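Local coordinates for putative lipoprotein (Bacteroides fragilis, PDB 3QNK), which is of unknown function but, as a SusD-like outer-membrane lipoprotein, probably binds glycans at the cell surface for uptake by a partner transporter, at residues 276-281 / 357-362; 469-474 / 481-486. All coordinates share one frame; numbering follows the deposited sequence.

Interaction 1 (276-281 / 357-362)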
loop_
_atom_site.group_PDB
_atom_site.type_symbol
_atom_site.label_atom_id
_atom_site.label_comp_id
_atom_site.label_asym_id
_atom_site.label_seq_id
_atom_site.Cartn_x
_atom_site.Cartn_y
_atom_site.Cartn_z
ATOM N N PRO B 276 -6.158 -3.120 28.125
ATOM C CA PRO B 276 -7.531 -3.258 28.651
ATOM C C PRO B 276 -7.861 -2.127 29.646
ATOM O O PRO B 276 -6.997 -1.734 30.431
ATOM C CB PRO B 276 -7.509 -4.628 29.337
ATOM C CG PRO B 276 -6.443 -5.386 28.647
ATOM C CD PRO B 276 -5.407 -4.386 28.246
ATOM N N THR B 277 -9.082 -1.568 29.575
ATOM C CA THR B 277 -9.506 -0.449 30.421
ATOM C C THR B 277 -10.079 -0.914 31.746
ATOM O O THR B 277 -10.518 -2.057 31.899
ATOM C CB THR B 277 -10.607 0.322 29.709
ATOM O OG1 THR B 277 -11.572 -0.649 29.289
ATOM C CG2 THR B 277 -10.115 1.106 28.525
ATOM N N GLN B 278 -10.180 0.006 32.685
ATOM C CA GLN B 278 -10.800 -0.317 33.946
ATOM C C GLN B 278 -12.292 -0.619 33.693
ATOM O O GLN B 278 -12.849 -1.498 34.341
ATOM C CB GLN B 278 -10.571 0.819 34.948
ATOM C CG GLN B 278 -10.876 0.446 36.382
ATOM C CD GLN B 278 -10.252 -0.872 36.755
ATOM O OE1 GLN B 278 -9.067 -1.127 36.484
ATOM N NE2 GLN B 278 -11.070 -1.761 37.295
ATOM N N GLU B 279 -12.887 0.012 32.670
ATOM C CA GLU B 279 -14.300 -0.202 32.277
ATOM C C GLU B 279 -14.545 -1.645 31.828
ATOM O O GLU B 279 -15.593 -2.220 32.156
ATOM C CB GLU B 279 -14.725 0.762 31.167
ATOM C CG GLU B 279 -14.998 2.151 31.706
ATOM C CD GLU B 279 -13.821 3.090 31.891
ATOM O OE1 GLU B 279 -12.677 2.699 31.562
ATOM O OE2 GLU B 279 -14.049 4.215 32.399
ATOM N N LEU B 280 -13.576 -2.230 31.113
ATOM C CA LEU B 280 -13.677 -3.621 30.723
ATOM C C LEU B 280 -13.421 -4.522 31.927
ATOM O O LEU B 280 -14.148 -5.502 32.099
ATOM C CB LEU B 280 -12.711 -3.981 29.583
ATOM C CG LEU B 280 -12.646 -5.452 29.189
ATOM C CD1 LEU B 280 -14.012 -5.987 28.665
ATOM C CD2 LEU B 280 -11.545 -5.681 28.204
ATOM N N ILE B 281 -12.413 -4.196 32.760
ATOM C CA ILE B 281 -12.094 -5.013 33.928
ATOM C C ILE B 281 -13.332 -5.086 34.829
ATOM O O ILE B 281 -13.689 -6.178 35.298
ATOM C CB ILE B 281 -10.809 -4.483 34.649
ATOM C CG1 ILE B 281 -9.540 -5.137 34.070
ATOM C CG2 ILE B 281 -10.842 -4.773 36.146
ATOM C CD1 ILE B 281 -9.215 -4.895 32.700
ATOM N N THR B 357 -2.830 1.714 31.020
ATOM C CA THR B 357 -4.018 1.331 31.801
ATOM C C THR B 357 -3.718 0.494 33.014
ATOM O O THR B 357 -4.575 0.428 33.881
ATOM C CB THR B 357 -5.031 0.594 30.939
ATOM O OG1 THR B 357 -4.549 -0.729 30.649
ATOM C CG2 THR B 357 -5.367 1.354 29.654
ATOM N N GLY B 358 -2.557 -0.173 33.045
ATOM C CA GLY B 358 -2.158 -1.087 34.106
ATOM C C GLY B 358 -2.503 -2.517 33.775
ATOM O O GLY B 358 -2.401 -3.398 34.634
ATOM N N TYR B 359 -2.910 -2.750 32.508
ATOM C CA TYR B 359 -3.300 -4.056 31.974
ATOM C C TYR B 359 -2.735 -4.265 30.591
ATOM O O TYR B 359 -2.490 -3.286 29.877
ATOM C CB TYR B 359 -4.850 -4.192 31.890
ATOM C CG TYR B 359 -5.563 -3.909 33.186
ATOM C CD1 TYR B 359 -5.524 -4.822 34.237
ATOM C CD2 TYR B 359 -6.196 -2.683 33.408
ATOM C CE1 TYR B 359 -6.105 -4.533 35.473
ATOM C CE2 TYR B 359 -6.792 -2.389 34.639
ATOM C CZ TYR B 359 -6.756 -3.328 35.663
ATOM O OH TYR B 359 -7.316 -3.085 36.889
ATOM N N ASN B 360 -2.596 -5.544 30.192
ATOM C CA ASN B 360 -2.207 -6.011 28.857
ATOM C C ASN B 360 -3.119 -7.154 28.502
ATOM O O ASN B 360 -3.701 -7.769 29.408
ATOM C CB ASN B 360 -0.738 -6.451 28.786
ATOM C CG ASN B 360 0.244 -5.334 28.874
ATOM O OD1 ASN B 360 0.713 -5.002 29.948
ATOM N ND2 ASN B 360 0.602 -4.747 27.749
ATOM N N VAL B 361 -3.247 -7.457 27.206
ATOM C CA VAL B 361 -4.079 -8.573 26.753
ATOM C C VAL B 361 -3.331 -9.952 26.988
ATOM O O VAL B 361 -2.085 -10.011 26.981
ATOM C CB VAL B 361 -4.486 -8.375 25.268
ATOM C CG1 VAL B 361 -3.267 -8.503 24.343
ATOM C CG2 VAL B 361 -5.560 -9.367 24.845
ATOM N N TRP B 362 -4.107 -11.025 27.240
ATOM C CA TRP B 362 -3.628 -12.418 27.262
ATOM C C TRP B 362 -4.236 -13.131 25.979
ATOM O O TRP B 362 -3.700 -12.969 24.863
ATOM C CB TRP B 362 -3.983 -13.154 28.576
ATOM C CG TRP B 362 -3.185 -14.396 28.782
ATOM C CD1 TRP B 362 -2.742 -15.258 27.824
ATOM C CD2 TRP B 362 -2.686 -14.894 30.034
ATOM N NE1 TRP B 362 -1.997 -16.269 28.397
ATOM C CE2 TRP B 362 -1.952 -16.074 29.755
ATOM C CE3 TRP B 362 -2.711 -14.411 31.361
ATOM C CZ2 TRP B 362 -1.303 -16.813 30.763
ATOM C CZ3 TRP B 362 -2.093 -15.157 32.355
ATOM C CH2 TRP B 362 -1.408 -16.349 32.057
#

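Interaction 2 (469-474 / 481-486)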
loop_
_atom_site.group_PDB
_atom_site.type_symbol
_atom_site.label_atom_id
_atom_site.label_comp_id
_atom_site.label_asym_id
_atom_site.label_seq_id
_atom_site.Cartn_x
_atom_site.Cartn_y
_atom_site.Cartn_z
ATOM N N THR B 469 -14.663 9.239 28.881
ATOM C CA THR B 469 -13.460 9.209 29.680
ATOM C C THR B 469 -13.274 7.780 30.142
ATOM O O THR B 469 -14.163 7.221 30.799
ATOM C CB THR B 469 -13.514 10.219 30.811
ATOM O OG1 THR B 469 -13.598 11.520 30.239
ATOM C CG2 THR B 469 -12.285 10.151 31.707
ATOM N N LEU B 470 -12.137 7.187 29.754
ATOM C CA LEU B 470 -11.764 5.817 30.080
ATOM C C LEU B 470 -10.718 5.855 31.173
ATOM O O LEU B 470 -10.018 6.850 31.333
ATOM C CB LEU B 470 -11.298 5.036 28.850
ATOM C CG LEU B 470 -12.291 4.967 27.694
ATOM C CD1 LEU B 470 -11.640 4.372 26.504
ATOM C CD2 LEU B 470 -13.551 4.143 28.056
ATOM N N HIS B 471 -10.651 4.778 31.957
ATOM C CA HIS B 471 -9.818 4.705 33.133
ATOM C C HIS B 471 -8.870 3.509 33.125
ATOM O O HIS B 471 -8.936 2.639 32.257
ATOM C CB HIS B 471 -10.737 4.643 34.366
ATOM C CG HIS B 471 -11.598 5.856 34.506
ATOM N ND1 HIS B 471 -12.841 5.938 33.894
ATOM C CD2 HIS B 471 -11.327 7.042 35.102
ATOM C CE1 HIS B 471 -13.301 7.147 34.176
ATOM N NE2 HIS B 471 -12.418 7.850 34.888
ATOM N N GLY B 472 -7.985 3.506 34.116
ATOM C CA GLY B 472 -7.011 2.447 34.362
ATOM C C GLY B 472 -6.524 2.496 35.792
ATOM O O GLY B 472 -7.126 3.175 36.620
ATOM N N VAL B 473 -5.457 1.781 36.104
ATOM C CA VAL B 473 -4.881 1.806 37.446
ATOM C C VAL B 473 -3.393 2.206 37.363
ATOM O O VAL B 473 -2.766 2.083 36.312
ATOM C CB VAL B 473 -5.096 0.517 38.298
ATOM C CG1 VAL B 473 -6.579 0.249 38.513
ATOM C CG2 VAL B 473 -4.381 -0.702 37.704
ATOM N N ARG B 474 -2.857 2.701 38.482
ATOM C CA ARG B 474 -1.481 3.124 38.671
ATOM C C ARG B 474 -1.087 2.673 40.054
ATOM O O ARG B 474 -1.820 2.960 40.997
ATOM C CB ARG B 474 -1.423 4.642 38.518
ATOM C CG ARG B 474 -0.115 5.296 38.774
ATOM C CD ARG B 474 -0.293 6.796 38.607
ATOM N NE ARG B 474 -0.365 7.469 39.906
ATOM C CZ ARG B 474 -1.093 8.549 40.167
ATOM N NH1 ARG B 474 -1.828 9.112 39.215
ATOM N NH2 ARG B 474 -1.080 9.084 41.375
ATOM N N PHE B 481 -2.720 0.809 44.682
ATOM C CA PHE B 481 -2.999 1.525 43.450
ATOM C C PHE B 481 -4.090 2.576 43.628
ATOM O O PHE B 481 -4.848 2.544 44.600
ATOM C CB PHE B 481 -3.416 0.528 42.348
ATOM C CG PHE B 481 -4.751 -0.132 42.570
ATOM C CD1 PHE B 481 -4.856 -1.289 43.333
ATOM C CD2 PHE B 481 -5.908 0.402 42.017
ATOM C CE1 PHE B 481 -6.109 -1.880 43.576
ATOM C CE2 PHE B 481 -7.156 -0.191 42.250
ATOM C CZ PHE B 481 -7.249 -1.330 43.021
ATOM N N LYS B 482 -4.135 3.510 42.654
ATOM C CA LYS B 482 -5.096 4.593 42.438
ATOM C C LYS B 482 -5.748 4.349 41.063
ATOM O O LYS B 482 -5.091 3.779 40.180
ATOM C CB LYS B 482 -4.389 5.972 42.464
ATOM C CG LYS B 482 -3.963 6.512 43.837
ATOM C CD LYS B 482 -3.020 7.697 43.629
ATOM C CE LYS B 482 -2.694 8.527 44.853
ATOM N NZ LYS B 482 -2.789 9.993 44.569
ATOM N N VAL B 483 -7.021 4.786 40.870
ATOM C CA VAL B 483 -7.711 4.692 39.569
ATOM C C VAL B 483 -7.373 5.964 38.805
ATOM O O VAL B 483 -7.420 7.052 39.367
ATOM C CB VAL B 483 -9.244 4.432 39.689
ATOM C CG1 VAL B 483 -9.915 4.363 38.314
ATOM C CG2 VAL B 483 -9.508 3.153 40.493
ATOM N N THR B 484 -6.984 5.833 37.552
ATOM C CA THR B 484 -6.568 6.960 36.694
ATOM C C THR B 484 -7.466 7.165 35.492
ATOM O O THR B 484 -8.117 6.209 35.072
ATOM C CB THR B 484 -5.145 6.652 36.146
ATOM O OG1 THR B 484 -5.172 5.440 35.356
ATOM C CG2 THR B 484 -4.111 6.546 37.257
ATOM N N LYS B 485 -7.433 8.364 34.887
ATOM C CA LYS B 485 -8.065 8.668 33.594
ATOM C C LYS B 485 -7.044 8.229 32.546
ATOM O O LYS B 485 -5.868 8.562 32.691
ATOM C CB LYS B 485 -8.421 10.159 33.466
ATOM C CG LYS B 485 -9.703 10.568 34.163
ATOM C CD LYS B 485 -9.827 12.080 34.207
ATOM C CE LYS B 485 -11.244 12.622 34.371
ATOM N NZ LYS B 485 -11.687 12.739 35.793
ATOM N N THR B 486 -7.428 7.416 31.560
ATOM C CA THR B 486 -6.442 6.923 30.581
ATOM C C THR B 486 -6.634 7.542 29.205
ATOM O O THR B 486 -5.692 7.546 28.411
ATOM C CB THR B 486 -6.463 5.399 30.487
ATOM O OG1 THR B 486 -7.818 4.977 30.351
ATOM C CG2 THR B 486 -5.819 4.712 31.710
#

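Interaction 1 (276-281 / 357-362)
Two first torsions bring Y359 and Q278 together. In Y359, CG stands opposite its own carbonyl carbon and beside the backbone N (chi1 -54°), which lays the ring against the start of helix 278-283. In Q278, CG turns away from the backbone N (chi1 -166°), and a bend at chi2 then carries the amide round to the phenol. There the Y359 OH donates to Q278 OE1 at 2.7 Å, meeting a lone pair in the carbonyl plane. The same hydroxyl is also hydrogen-bonded to Y312, and Q278 NE2 to D282, so both ends of the pair have further partners that help fix their rotation.

Over one face of the Y359 ring sits I281, its CG1 3.7 Å from the ring centroid, a CH-pi contact placed almost on the ring normal. P276 works at the other end of the tyrosine: its CD packs on Y359 CB at 3.7 Å, and its carbonyl O lies at the ring edge, near the ring plane. That oxygen accepts from T357 OG1 at 2.7 Å, the donor tilted 29° from the carbonyl plane. T357 OG1 accepts in turn from Y359 N at 3.2 Å, so one hydroxyl closes its own turn and reaches across the contact.

On the helix side, T277, the N-cap residue, accepts from L280 N through OG1 at 3.1 Å. The buried arrangement is thus an ST turn, leading into strand 360-361, docked against an N-capped helix start within the SusD family region.

Interaction 2 (469-474 / 481-486)
An antiparallel beta hairpin pairs G472 with T484 and R474 with K482; its strand 469-475 forms one edge of a small three-stranded sheet and strand 480-488 the middle, with 304-305 beyond. G472 and T484 make a hydrogen-bonded pair, T484 N reaching G472 O at 2.8 Å and G472 N returning to T484 O. R474 and K482 repeat this reciprocal pattern. Farther along, T486 N adds a single, nearly straight bond (174°) to L470 O.

Side chains divide between two faces. V473 and V483, a non-hydrogen-bonded pair, point to one; V473 CG1 packs against F481 CD2 at 3.6 Å, and the F481 ring goes on to meet F304 and F475. On the face of R474, K482 and T484, R474 CB rests against T484 CG2 at 3.5 Å. The arginine chain starts extended, then bends at chi3 (103°) to lie alongside K482. There R474 NH2 comes 3.3 Å from K482 CD. Backbone bonds and apolar packing therefore carry the hairpin, while at the exposed R474 end two like charges lie near each other, which may be eased by solvent.

In the fold
Following the chain, interaction 1 comes first, bringing 357-362 back onto 276-281 and closing a loop of 75 residues with little regular structure. More than a hundred residues later, after several helices, interaction 2 closes the short hairpin of 469-474 and 481-486. The two are in series, neither nested nor crossing, yet their centres lie about 10 Å apart in space. Both segments of interaction 1 touch the first hairpin strand: E279 OE2 is probably hydrogen-bonded to H471 ND1, and T357 O to V473 N. Helix 278-283, the turn before strand 360-361 and the hairpin are thus tied together.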